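Local coordinates for signaling pathway modulator ZraP (Salmonella enterica subsp. enterica serovar Typhimurium, PDB 3LAY), which modulates the Zra envelope stress response of the periplasm, acting both as a regulator and as a chaperone, and binds zinc, which stabilises its high-order oligomers, at residues N116-A119 against K120-E123; Q127-D130 against E131-K135. One frame throughout, in Å; residues are numbered along the deposited sequence.

Interaction 1: N116-A119 against K120-E123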
ATOM      1  N   ASN J 116      10.641 -35.397  11.237  1.00 27.61           N
ATOM      2  CA  ASN J 116       9.604 -35.749  12.192  1.00 26.80           C
ATOM      3  C   ASN J 116       9.975 -35.415  13.647  1.00 26.28           C
ATOM      4  O   ASN J 116       9.162 -34.856  14.372  1.00 25.25           O
ATOM      5  CB  ASN J 116       9.283 -37.231  12.067  1.00 27.07           C
ATOM      6  CG  ASN J 116       8.391 -37.545  10.883  1.00 25.05           C
ATOM      7  OD1 ASN J 116       7.495 -36.767  10.545  1.00 21.12           O
ATOM      8  ND2 ASN J 116       8.608 -38.724  10.268  1.00 27.28           N
ATOM      9  N   ALA J 117      11.195 -35.769  14.062  1.00 26.45           N
ATOM     10  CA  ALA J 117      11.661 -35.507  15.429  1.00 27.53           C
ATOM     11  C   ALA J 117      11.598 -34.014  15.727  1.00 30.42           C
ATOM     12  O   ALA J 117      11.243 -33.614  16.862  1.00 31.29           O
ATOM     13  CB  ALA J 117      13.054 -36.034  15.660  1.00 25.53           C
ATOM     14  N   VAL J 118      11.909 -33.194  14.704  1.00 31.39           N
ATOM     15  CA  VAL J 118      11.876 -31.745  14.833  1.00 31.23           C
ATOM     16  C   VAL J 118      10.427 -31.270  14.856  1.00 31.38           C
ATOM     17  O   VAL J 118      10.083 -30.312  15.552  1.00 31.12           O
ATOM     18  CB  VAL J 118      12.725 -31.081  13.725  1.00 31.96           C
ATOM     19  CG1 VAL J 118      12.386 -29.585  13.526  1.00 30.79           C
ATOM     20  CG2 VAL J 118      14.215 -31.274  14.061  1.00 31.97           C
ATOM     21  N   ALA J 119       9.560 -31.942  14.114  1.00 31.55           N
ATOM     22  CA  ALA J 119       8.128 -31.574  14.164  1.00 31.48           C
ATOM     23  C   ALA J 119       7.639 -31.765  15.574  1.00 30.70           C
ATOM     24  O   ALA J 119       6.898 -30.927  16.068  1.00 30.92           O
ATOM     25  CB  ALA J 119       7.267 -32.387  13.196  1.00 29.35           C
ATOM     26  N   LYS J 120       8.094 -32.824  16.245  1.00 30.38           N
ATOM     27  CA  LYS J 120       7.607 -33.091  17.613  1.00 31.63           C
ATOM     28  C   LYS J 120       8.111 -32.043  18.585  1.00 29.80           C
ATOM     29  O   LYS J 120       7.356 -31.528  19.355  1.00 28.25           O
ATOM     30  CB  LYS J 120       7.985 -34.486  18.100  1.00 32.39           C
ATOM     31  CG  LYS J 120       7.562 -35.596  17.175  1.00 38.53           C
ATOM     32  CD  LYS J 120       6.053 -35.673  16.993  1.00 47.58           C
ATOM     33  CE  LYS J 120       5.689 -36.924  16.150  1.00 51.98           C
ATOM     34  NZ  LYS J 120       4.243 -37.322  16.308  1.00 53.01           N
ATOM     35  N   GLU J 121       9.392 -31.718  18.530  1.00 29.79           N
ATOM     36  CA  GLU J 121       9.913 -30.681  19.387  1.00 30.20           C
ATOM     37  C   GLU J 121       9.062 -29.448  19.206  1.00 30.59           C
ATOM     38  O   GLU J 121       8.642 -28.857  20.181  1.00 32.58           O
ATOM     39  CB  GLU J 121      11.396 -30.414  19.116  1.00 30.93           C
ATOM     40  CG  GLU J 121      12.309 -31.557  19.622  1.00 34.20           C
ATOM     41  CD  GLU J 121      13.765 -31.470  19.153  1.00 41.29           C
ATOM     42  OE1 GLU J 121      14.021 -31.139  17.962  1.00 43.73           O
ATOM     43  OE2 GLU J 121      14.653 -31.778  19.984  1.00 46.63           O
ATOM     44  N   MET J 122       8.750 -29.077  17.971  1.00 31.60           N
ATOM     45  CA  MET J 122       7.900 -27.900  17.745  1.00 31.97           C
ATOM     46  C   MET J 122       6.537 -28.062  18.315  1.00 31.03           C
ATOM     47  O   MET J 122       5.960 -27.103  18.813  1.00 31.27           O
ATOM     48  CB  MET J 122       7.730 -27.590  16.262  1.00 33.08           C
ATOM     49  CG  MET J 122       8.885 -26.880  15.630  1.00 34.37           C
ATOM     50  SD  MET J 122       8.696 -26.733  13.844  1.00 39.89           S
ATOM     51  CE  MET J 122       6.957 -26.402  13.600  1.00 40.02           C
ATOM     52  N   GLU J 123       5.991 -29.258  18.244  1.00 30.51           N
ATOM     53  CA  GLU J 123       4.639 -29.431  18.744  1.00 31.97           C
ATOM     54  C   GLU J 123       4.563 -29.237  20.255  1.00 30.66           C
ATOM     55  O   GLU J 123       3.670 -28.575  20.777  1.00 29.03           O
ATOM     56  CB  GLU J 123       4.120 -30.787  18.379  1.00 33.34           C
ATOM     57  CG  GLU J 123       2.648 -31.004  18.674  1.00 38.80           C
ATOM     58  CD  GLU J 123       2.252 -32.398  18.290  1.00 46.97           C
ATOM     59  OE1 GLU J 123       1.431 -32.526  17.334  1.00 51.81           O
ATOM     60  OE2 GLU J 123       2.833 -33.358  18.880  1.00 47.80           O
TER

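Interaction 2: Q127-D130 against E131-K135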
ATOM      1  N   GLN J 127       2.723 -26.290  22.298  1.00 33.63           N
ATOM      2  CA  GLN J 127       1.717 -26.572  23.280  1.00 35.70           C
ATOM      3  C   GLN J 127       1.980 -25.735  24.540  1.00 34.58           C
ATOM      4  O   GLN J 127       1.028 -25.162  25.126  1.00 35.22           O
ATOM      5  CB  GLN J 127       1.593 -28.092  23.535  1.00 37.42           C
ATOM      6  CG  GLN J 127       0.894 -28.494  24.843  1.00 43.81           C
ATOM      7  CD  GLN J 127       1.875 -28.764  26.022  1.00 51.61           C
ATOM      8  OE1 GLN J 127       3.049 -29.175  25.811  1.00 56.36           O
ATOM      9  NE2 GLN J 127       1.382 -28.589  27.256  1.00 46.22           N
ATOM     10  N   LYS J 128       3.242 -25.657  24.956  1.00 32.84           N
ATOM     11  CA  LYS J 128       3.602 -24.819  26.085  1.00 31.71           C
ATOM     12  C   LYS J 128       3.298 -23.382  25.767  1.00 30.89           C
ATOM     13  O   LYS J 128       2.843 -22.646  26.590  1.00 30.31           O
ATOM     14  CB  LYS J 128       5.083 -24.928  26.470  1.00 31.86           C
ATOM     15  CG  LYS J 128       5.410 -25.912  27.608  1.00 36.42           C
ATOM     16  CD  LYS J 128       6.062 -27.203  27.230  1.00 41.55           C
ATOM     17  CE  LYS J 128       7.586 -27.113  27.311  1.00 43.48           C
ATOM     18  NZ  LYS J 128       8.253 -28.274  26.600  1.00 46.31           N
ATOM     19  N   LEU J 129       3.488 -22.955  24.545  1.00 31.99           N
ATOM     20  CA  LEU J 129       3.287 -21.543  24.317  1.00 32.47           C
ATOM     21  C   LEU J 129       1.839 -21.183  24.422  1.00 33.29           C
ATOM     22  O   LEU J 129       1.489 -20.191  25.026  1.00 34.36           O
ATOM     23  CB  LEU J 129       3.889 -21.126  22.997  1.00 32.83           C
ATOM     24  CG  LEU J 129       4.036 -19.637  22.658  1.00 32.39           C
ATOM     25  CD1 LEU J 129       4.653 -18.894  23.772  1.00 34.18           C
ATOM     26  CD2 LEU J 129       4.875 -19.473  21.379  1.00 31.77           C
ATOM     27  N   ASP J 130       0.986 -22.005  23.849  1.00 34.20           N
ATOM     28  CA  ASP J 130      -0.444 -21.772  23.895  1.00 35.00           C
ATOM     29  C   ASP J 130      -1.008 -21.739  25.298  1.00 35.24           C
ATOM     30  O   ASP J 130      -1.898 -20.957  25.587  1.00 35.93           O
ATOM     31  CB  ASP J 130      -1.144 -22.851  23.083  1.00 36.27           C
ATOM     32  CG  ASP J 130      -0.877 -22.721  21.562  1.00 42.16           C
ATOM     33  OD1 ASP J 130      -0.771 -21.584  21.050  1.00 49.53           O
ATOM     34  OD2 ASP J 130      -0.799 -23.755  20.879  1.00 49.55           O
ATOM     35  N   GLU J 131      -0.547 -22.611  26.177  1.00 35.58           N
ATOM     36  CA  GLU J 131      -1.035 -22.547  27.518  1.00 37.03           C
ATOM     37  C   GLU J 131      -0.817 -21.146  28.101  1.00 35.99           C
ATOM     38  O   GLU J 131      -1.718 -20.569  28.749  1.00 36.13           O
ATOM     39  CB  GLU J 131      -0.348 -23.577  28.400  1.00 39.40           C
ATOM     40  CG  GLU J 131      -0.802 -25.002  28.151  1.00 44.23           C
ATOM     41  CD  GLU J 131      -0.268 -25.976  29.180  1.00 50.91           C
ATOM     42  OE1 GLU J 131       0.092 -25.530  30.309  1.00 55.47           O
ATOM     43  OE2 GLU J 131      -0.242 -27.185  28.868  1.00 53.73           O
ATOM     44  N   GLN J 132       0.379 -20.602  27.872  1.00 33.62           N
ATOM     45  CA  GLN J 132       0.688 -19.279  28.338  1.00 31.69           C
ATOM     46  C   GLN J 132      -0.255 -18.297  27.713  1.00 30.93           C
ATOM     47  O   GLN J 132      -0.720 -17.408  28.388  1.00 33.94           O
ATOM     48  CB  GLN J 132       2.149 -18.912  28.090  1.00 31.28           C
ATOM     49  CG  GLN J 132       3.167 -19.809  28.838  1.00 31.98           C
ATOM     50  CD  GLN J 132       2.959 -19.800  30.325  1.00 33.97           C
ATOM     51  OE1 GLN J 132       2.644 -18.767  30.914  1.00 38.35           O
ATOM     52  NE2 GLN J 132       3.116 -20.948  30.946  1.00 37.56           N
ATOM     53  N   ARG J 133      -0.576 -18.437  26.449  1.00 29.32           N
ATOM     54  CA  ARG J 133      -1.530 -17.520  25.872  1.00 30.79           C
ATOM     55  C   ARG J 133      -2.914 -17.619  26.473  1.00 29.29           C
ATOM     56  O   ARG J 133      -3.647 -16.637  26.536  1.00 30.38           O
ATOM     57  CB  ARG J 133      -1.691 -17.773  24.388  1.00 32.98           C
ATOM     58  CG  ARG J 133      -0.559 -17.365  23.593  1.00 39.84           C
ATOM     59  CD  ARG J 133      -0.699 -17.928  22.225  1.00 48.75           C
ATOM     60  NE  ARG J 133       0.451 -17.539  21.429  1.00 54.21           N
ATOM     61  CZ  ARG J 133       0.889 -18.213  20.382  1.00 60.58           C
ATOM     62  NH1 ARG J 133       0.283 -19.338  20.024  1.00 66.10           N
ATOM     63  NH2 ARG J 133       1.945 -17.777  19.703  1.00 61.36           N
ATOM     64  N   VAL J 134      -3.337 -18.816  26.825  1.00 27.57           N
ATOM     65  CA  VAL J 134      -4.634 -18.918  27.440  1.00 25.95           C
ATOM     66  C   VAL J 134      -4.600 -18.204  28.765  1.00 24.75           C
ATOM     67  O   VAL J 134      -5.510 -17.444  29.060  1.00 23.17           O
ATOM     68  CB  VAL J 134      -5.109 -20.370  27.593  1.00 27.16           C
ATOM     69  CG1 VAL J 134      -6.448 -20.407  28.343  1.00 21.05           C
ATOM     70  CG2 VAL J 134      -5.189 -21.033  26.163  1.00 21.44           C
ATOM     71  N   LYS J 135      -3.540 -18.395  29.554  1.00 25.77           N
ATOM     72  CA  LYS J 135      -3.445 -17.669  30.842  1.00 26.46           C
ATOM     73  C   LYS J 135      -3.567 -16.214  30.592  1.00 25.96           C
ATOM     74  O   LYS J 135      -4.255 -15.510  31.305  1.00 26.41           O
ATOM     75  CB  LYS J 135      -2.132 -17.867  31.564  1.00 27.32           C
ATOM     76  CG  LYS J 135      -1.897 -19.256  32.052  1.00 32.73           C
ATOM     77  CD  LYS J 135      -0.742 -19.300  33.076  1.00 38.30           C
ATOM     78  CE  LYS J 135      -0.390 -20.796  33.428  1.00 40.89           C
ATOM     79  NZ  LYS J 135       1.012 -20.969  33.980  1.00 43.41           N
TER

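Interaction 1: N116-A119 against K120-E123
Four successive backbone hydrogen bonds of the i to i+4 kind join N116-A119 to K120-E123, two turns of one alpha-helix. K120 N donates to N116 O, E121 N to A117 O at 3.1 Å and M122 N to V118 O at 3.0 Å, the last two nearly straight. The bond from E123 N to A119 O is more bent, at 141°.

Side chains add van der Waals contact to this framework. With CG set beside its own backbone N (chi1 -54°), K120 lays that methylene 3.3 Å from N116 O before the bend at chi2 leads the amine away. E121 reaches back along the helix, its OE1 3.9 Å from V118 CG2, the two side chains crossing obliquely. M122 rests CB against A119 O at 3.4 Å.

The stretch belongs to helix 112-142, the second arm of an antiparallel helical hairpin. V118 faces helix 70-106, packing on E100, Y101 and L104, and M122 touches K97 there. A different part of the surface meets another copy of the protein within the decameric alpha-helical barrel: N116 and A119 pack on V134 of that second subunit, and E123 OE1 forms a weak hydrogen bond with its Q127.

Interaction 2: Q127-D130 against E131-K135
E131 and Q127 lie side by side and point the same way, one turn apart on alpha-helix 112-142, which runs back along helix 70-106 in the two-helix hairpin. Q127 NE2 gives a weak hydrogen bond of 2.7 Å to E131 OE2, its N-H...O angle only 127°, with amide and carboxylate planes 66° apart. The bend of Q127 at chi2 turns its amide toward the glutamate, and beneath this pair E131 N donates to Q127 O.

Q132 follows with a long, weak backbone bond to K128 O. Its CB lies 3.4 Å from L129 O, while its bent chain leads the amide away; outside the segments, Q132 touches T87 of helix 70-106.

R133 N donates to L129 O. Its side chain, extended from CG to NE, runs to a guanidinium that has L129 CG 4.0 Å above its plane, offset toward the rim of one face, and D130 OD1 at its edge. The salt bridge between R133 NH1 and D130 OD1 spans 2.7 Å and is weak as a hydrogen bond, being strongly bent, with the carboxylate and guanidinium planes 45° apart. R133 NE also makes a weak hydrogen bond to Y83 OH, a further link to helix 70-106.

V134 donates its N to D130 O at 2.9 Å, and its CG2 lies 3.3 Å from that same oxygen.

How the interactions relate
Both contacts lie on helix 112-142, interaction 1 ahead of interaction 2, with centres about 17 Å apart. Interaction 1 is partly buried, with V118 and A119 enclosed; interaction 2 is a surface contact in which L129 alone is buried, although it lies nearer the centre of the chain. Methylenes rest against backbone carbonyls in both, but interaction 2 adds an amide-carboxylate pair and a salt bridge, while no side-chain hydrogen bond joins the two segments of interaction 1. Each packs against helix 70-106 and a second subunit. Their subunit contacts are complementary: A119 and E123 of interaction 1 meet V134 and Q127 of another copy, residues that belong to interaction 2.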